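Local coordinates for transcriptional regulator, LacI family protein (PDB 3K9C), which probably binds cis-regulatory DNA and regulates transcription, as a member of the LacI family whose relatives commonly respond to a small effector, at residues B[232-243]-B[265-275]. Sequence-based numbering, arbitrary orientation.
Sequences QMTTISQDATHM and LAPHLVRRATT
Arg272 reaches across to Met233, where NH1 donates to the backbone O at 2.9 Å, the oxygen lying 3° out of the guanidinium plane. An extended chain from CG to NE carries the group there, and its other nitrogen, NH2, makes a salt bridge with Asp222, so a long, forked donor suits a place between a carbonyl and a carboxylate. Val270 CG1 sits over one guanidinium face, 3.4 Å above its plane and offset toward the rim. A methionine in place of Arg272 would probably leave both Asp222 and the Met233 carbonyl without this donor.

Close by, threonines knit the two segments where regular pairing has ended. Thr274 OG1 accepts from Thr234 N at 2.7 Å and also bonds Val217 O. With OG1 beside its backbone N (chi1 -68°), Thr234 OG1 accepts from Arg272 N at 3.1 Å and shares a hydrogen bond with Thr275 OG1. A small hydroxyl serves well here, bonding backbone and side chain while its methyl, CG2, lies near Leu269 CD1.

Between 235-237 and 268-270 the pairing is regular and antiparallel: Thr235 with Val270 and Ser237 with His268 are hydrogen-bonded pairs flanking the non-hydrogen-bonded Ile236-Leu269. Ser237 CB lies over one face of the His268 ring, 3.4 Å from CE1, while Ser237 OG accepts from Asp239 N in an ST turn. Asp239 in turn N-caps helix 240-255 through His242 N. Farther out, Ile236 CG2 packs on Pro267 CB at 3.9 Å, and Leu265 CD1 rests against Met243 CA.

Within this chain strand 235-237 is an outermost strand of the mixed sheet, while 271-275 runs on toward the other, parallel sheet; such paired crossover strands are characteristic of the hinge between the two subdomains of the LacI-type periplasmic binding protein fold.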
loop_
_atom_site.group_PDB
_atom_site.type_symbol
_atom_site.label_atom_id
_atom_site.label_comp_id
_atom_site.label_asym_id
_atom_site.label_seq_id
_atom_site.Cartn_x
_atom_site.Cartn_y
_atom_site.Cartn_z
ATOM N N GLN B 232 -0.717 -14.997 7.005
ATOM C CA GLN B 232 -1.382 -15.363 8.263
ATOM C C GLN B 232 -0.604 -14.898 9.497
ATOM O O GLN B 232 -0.219 -15.693 10.352
ATOM C CB GLN B 232 -1.614 -16.879 8.321
ATOM C CG GLN B 232 -0.948 -17.675 7.196
ATOM C CD GLN B 232 -1.103 -19.180 7.363
ATOM O OE1 GLN B 232 -2.222 -19.708 7.415
ATOM N NE2 GLN B 232 0.023 -19.879 7.449
HETATM N N MSE B 233 -0.421 -13.586 9.590
HETATM C CA MSE B 233 0.325 -12.961 10.670
HETATM C C MSE B 233 -0.447 -12.672 11.960
HETATM O O MSE B 233 -1.505 -12.034 11.945
HETATM C CB MSE B 233 0.921 -11.663 10.135
HETATM C CG MSE B 233 1.939 -10.988 11.011
HETATM SE SE MSE B 233 2.189 -9.246 10.231
HETATM C CE MSE B 233 3.338 -9.793 8.775
ATOM N N THR B 234 0.086 -13.168 13.074
ATOM C CA THR B 234 -0.501 -12.915 14.387
ATOM C C THR B 234 -0.190 -11.437 14.587
ATOM O O THR B 234 0.947 -11.001 14.355
ATOM C CB THR B 234 0.189 -13.759 15.487
ATOM O OG1 THR B 234 -0.124 -15.139 15.287
ATOM C CG2 THR B 234 -0.266 -13.330 16.876
ATOM N N THR B 235 -1.185 -10.667 15.011
ATOM C CA THR B 235 -1.003 -9.230 15.162
ATOM C C THR B 235 -1.937 -8.635 16.209
ATOM O O THR B 235 -2.772 -9.333 16.777
ATOM C CB THR B 235 -1.270 -8.531 13.805
ATOM O OG1 THR B 235 -0.888 -7.158 13.877
ATOM C CG2 THR B 235 -2.746 -8.614 13.450
ATOM N N ILE B 236 -1.789 -7.339 16.447
ATOM C CA ILE B 236 -2.612 -6.624 17.408
ATOM C C ILE B 236 -3.501 -5.629 16.679
ATOM O O ILE B 236 -3.004 -4.713 16.013
ATOM C CB ILE B 236 -1.738 -5.867 18.422
ATOM C CG1 ILE B 236 -0.971 -6.875 19.273
ATOM C CG2 ILE B 236 -2.596 -4.972 19.287
ATOM C CD1 ILE B 236 0.118 -6.256 20.059
ATOM N N SER B 237 -4.813 -5.809 16.801
ATOM C CA SER B 237 -5.753 -4.916 16.139
ATOM C C SER B 237 -6.010 -3.644 16.913
ATOM O O SER B 237 -6.038 -3.643 18.143
ATOM C CB SER B 237 -7.092 -5.614 15.900
ATOM O OG SER B 237 -8.083 -4.671 15.519
ATOM N N GLN B 238 -6.200 -2.557 16.174
ATOM C CA GLN B 238 -6.497 -1.262 16.759
ATOM C C GLN B 238 -7.950 -0.950 16.442
ATOM O O GLN B 238 -8.460 0.119 16.780
ATOM C CB GLN B 238 -5.611 -0.189 16.146
ATOM C CG GLN B 238 -4.136 -0.409 16.345
ATOM C CD GLN B 238 -3.383 0.903 16.367
ATOM O OE1 GLN B 238 -3.647 1.766 17.205
ATOM N NE2 GLN B 238 -2.443 1.061 15.445
ATOM N N ASP B 239 -8.600 -1.897 15.775
ATOM C CA ASP B 239 -9.999 -1.767 15.385
ATOM C C ASP B 239 -10.212 -0.508 14.559
ATOM O O ASP B 239 -10.817 0.453 15.022
ATOM C CB ASP B 239 -10.900 -1.720 16.618
ATOM C CG ASP B 239 -12.328 -2.115 16.300
ATOM O OD1 ASP B 239 -12.833 -1.713 15.225
ATOM O OD2 ASP B 239 -12.945 -2.825 17.124
ATOM N N ALA B 240 -9.711 -0.536 13.330
ATOM C CA ALA B 240 -9.812 0.589 12.408
ATOM C C ALA B 240 -11.230 1.175 12.277
ATOM O O ALA B 240 -11.418 2.401 12.320
ATOM C CB ALA B 240 -9.294 0.166 11.038
ATOM N N THR B 241 -12.225 0.312 12.116
ATOM C CA THR B 241 -13.591 0.790 11.969
ATOM C C THR B 241 -14.033 1.646 13.155
ATOM O O THR B 241 -14.515 2.760 12.969
ATOM C CB THR B 241 -14.574 -0.372 11.788
ATOM O OG1 THR B 241 -14.151 -1.184 10.689
ATOM C CG2 THR B 241 -15.971 0.161 11.492
ATOM N N HIS B 242 -13.856 1.141 14.371
ATOM C CA HIS B 242 -14.253 1.903 15.556
ATOM C C HIS B 242 -13.394 3.155 15.737
ATOM O O HIS B 242 -13.871 4.186 16.208
ATOM C CB HIS B 242 -14.163 1.038 16.814
ATOM C CG HIS B 242 -14.665 1.720 18.051
ATOM N ND1 HIS B 242 -14.565 1.157 19.306
ATOM C CD2 HIS B 242 -15.280 2.914 18.224
ATOM C CE1 HIS B 242 -15.095 1.977 20.197
ATOM N NE2 HIS B 242 -15.536 3.050 19.567
HETATM N N MSE B 243 -12.122 3.067 15.368
HETATM C CA MSE B 243 -11.242 4.215 15.487
HETATM C C MSE B 243 -11.682 5.300 14.494
HETATM O O MSE B 243 -11.692 6.483 14.823
HETATM C CB MSE B 243 -9.795 3.798 15.222
HETATM C CG MSE B 243 -8.775 4.827 15.673
HETATM SE SE MSE B 243 -6.973 4.109 15.538
HETATM C CE MSE B 243 -7.019 3.067 17.162
ATOM N N LEU B 265 -8.553 3.993 22.862
ATOM C CA LEU B 265 -9.286 2.760 22.605
ATOM C C LEU B 265 -8.488 1.491 22.911
ATOM O O LEU B 265 -7.273 1.432 22.704
ATOM C CB LEU B 265 -9.730 2.729 21.144
ATOM C CG LEU B 265 -10.355 4.025 20.614
ATOM C CD1 LEU B 265 -10.776 3.829 19.166
ATOM C CD2 LEU B 265 -11.555 4.419 21.475
ATOM N N ALA B 266 -9.187 0.468 23.389
ATOM C CA ALA B 266 -8.561 -0.804 23.717
ATOM C C ALA B 266 -8.312 -1.632 22.466
ATOM O O ALA B 266 -9.175 -1.738 21.599
ATOM C CB ALA B 266 -9.442 -1.589 24.667
ATOM N N PRO B 267 -7.112 -2.220 22.351
ATOM C CA PRO B 267 -6.769 -3.047 21.193
ATOM C C PRO B 267 -7.017 -4.504 21.567
ATOM O O PRO B 267 -7.306 -4.804 22.721
ATOM C CB PRO B 267 -5.288 -2.758 21.011
ATOM C CG PRO B 267 -4.818 -2.699 22.433
ATOM C CD PRO B 267 -5.897 -1.856 23.105
ATOM N N HIS B 268 -6.927 -5.405 20.600
ATOM C CA HIS B 268 -7.105 -6.821 20.899
ATOM C C HIS B 268 -6.176 -7.683 20.076
ATOM O O HIS B 268 -5.698 -7.273 19.018
ATOM C CB HIS B 268 -8.572 -7.266 20.736
ATOM C CG HIS B 268 -9.251 -6.755 19.506
ATOM N ND1 HIS B 268 -9.200 -7.411 18.293
ATOM C CD2 HIS B 268 -10.035 -5.667 19.311
ATOM C CE1 HIS B 268 -9.925 -6.752 17.406
ATOM N NE2 HIS B 268 -10.442 -5.690 18.000
ATOM N N LEU B 269 -5.898 -8.875 20.590
ATOM C CA LEU B 269 -5.005 -9.807 19.926
ATOM C C LEU B 269 -5.720 -10.586 18.848
ATOM O O LEU B 269 -6.836 -11.046 19.041
ATOM C CB LEU B 269 -4.404 -10.794 20.931
ATOM C CG LEU B 269 -3.559 -11.902 20.291
ATOM C CD1 LEU B 269 -2.282 -11.303 19.745
ATOM C CD2 LEU B 269 -3.248 -12.988 21.320
ATOM N N VAL B 270 -5.061 -10.726 17.709
ATOM C CA VAL B 270 -5.605 -11.473 16.601
ATOM C C VAL B 270 -4.575 -12.537 16.270
ATOM O O VAL B 270 -3.548 -12.252 15.644
ATOM C CB VAL B 270 -5.845 -10.571 15.373
ATOM C CG1 VAL B 270 -6.402 -11.405 14.212
ATOM C CG2 VAL B 270 -6.801 -9.456 15.735
ATOM N N ARG B 271 -4.849 -13.760 16.714
ATOM C CA ARG B 271 -3.953 -14.891 16.492
ATOM C C ARG B 271 -4.161 -15.554 15.153
ATOM O O ARG B 271 -5.285 -15.864 14.755
ATOM C CB ARG B 271 -4.142 -15.964 17.567
ATOM C CG ARG B 271 -3.574 -15.636 18.917
ATOM C CD ARG B 271 -4.060 -16.648 19.935
ATOM N NE ARG B 271 -5.521 -16.648 19.995
ATOM C CZ ARG B 271 -6.238 -17.310 20.896
ATOM N NH1 ARG B 271 -5.629 -18.037 21.827
ATOM N NH2 ARG B 271 -7.564 -17.234 20.868
ATOM N N ARG B 272 -3.059 -15.783 14.462
ATOM C CA ARG B 272 -3.101 -16.452 13.183
ATOM C C ARG B 272 -2.049 -17.549 13.243
ATOM O O ARG B 272 -2.009 -18.287 14.231
ATOM C CB ARG B 272 -2.865 -15.459 12.041
ATOM C CG ARG B 272 -3.982 -14.411 11.936
ATOM C CD ARG B 272 -4.147 -13.866 10.516
ATOM N NE ARG B 272 -5.306 -12.978 10.397
ATOM C CZ ARG B 272 -5.311 -11.694 10.747
ATOM N NH1 ARG B 272 -4.213 -11.123 11.236
ATOM N NH2 ARG B 272 -6.421 -10.974 10.626
ATOM N N ALA B 273 -1.174 -17.648 12.251
ATOM C CA ALA B 273 -0.192 -18.729 12.256
ATOM C C ALA B 273 1.290 -18.394 12.431
ATOM O O ALA B 273 2.144 -19.259 12.203
ATOM C CB ALA B 273 -0.376 -19.557 10.986
ATOM N N THR B 274 1.616 -17.168 12.833
ATOM C CA THR B 274 3.022 -16.804 13.002
ATOM C C THR B 274 3.539 -16.893 14.434
ATOM O O THR B 274 4.656 -16.462 14.721
ATOM C CB THR B 274 3.309 -15.384 12.458
ATOM O OG1 THR B 274 2.451 -14.436 13.107
ATOM C CG2 THR B 274 3.078 -15.345 10.947
ATOM N N THR B 275 2.730 -17.444 15.334
ATOM C CA THR B 275 3.146 -17.610 16.727
ATOM C C THR B 275 2.825 -19.027 17.179
ATOM O O THR B 275 1.905 -19.652 16.660
ATOM C CB THR B 275 2.437 -16.607 17.667
ATOM O OG1 THR B 275 1.020 -16.699 17.488
ATOM C CG2 THR B 275 2.897 -15.190 17.379
HETATM O O HOH W 1 -12.216 -0.449 21.140
#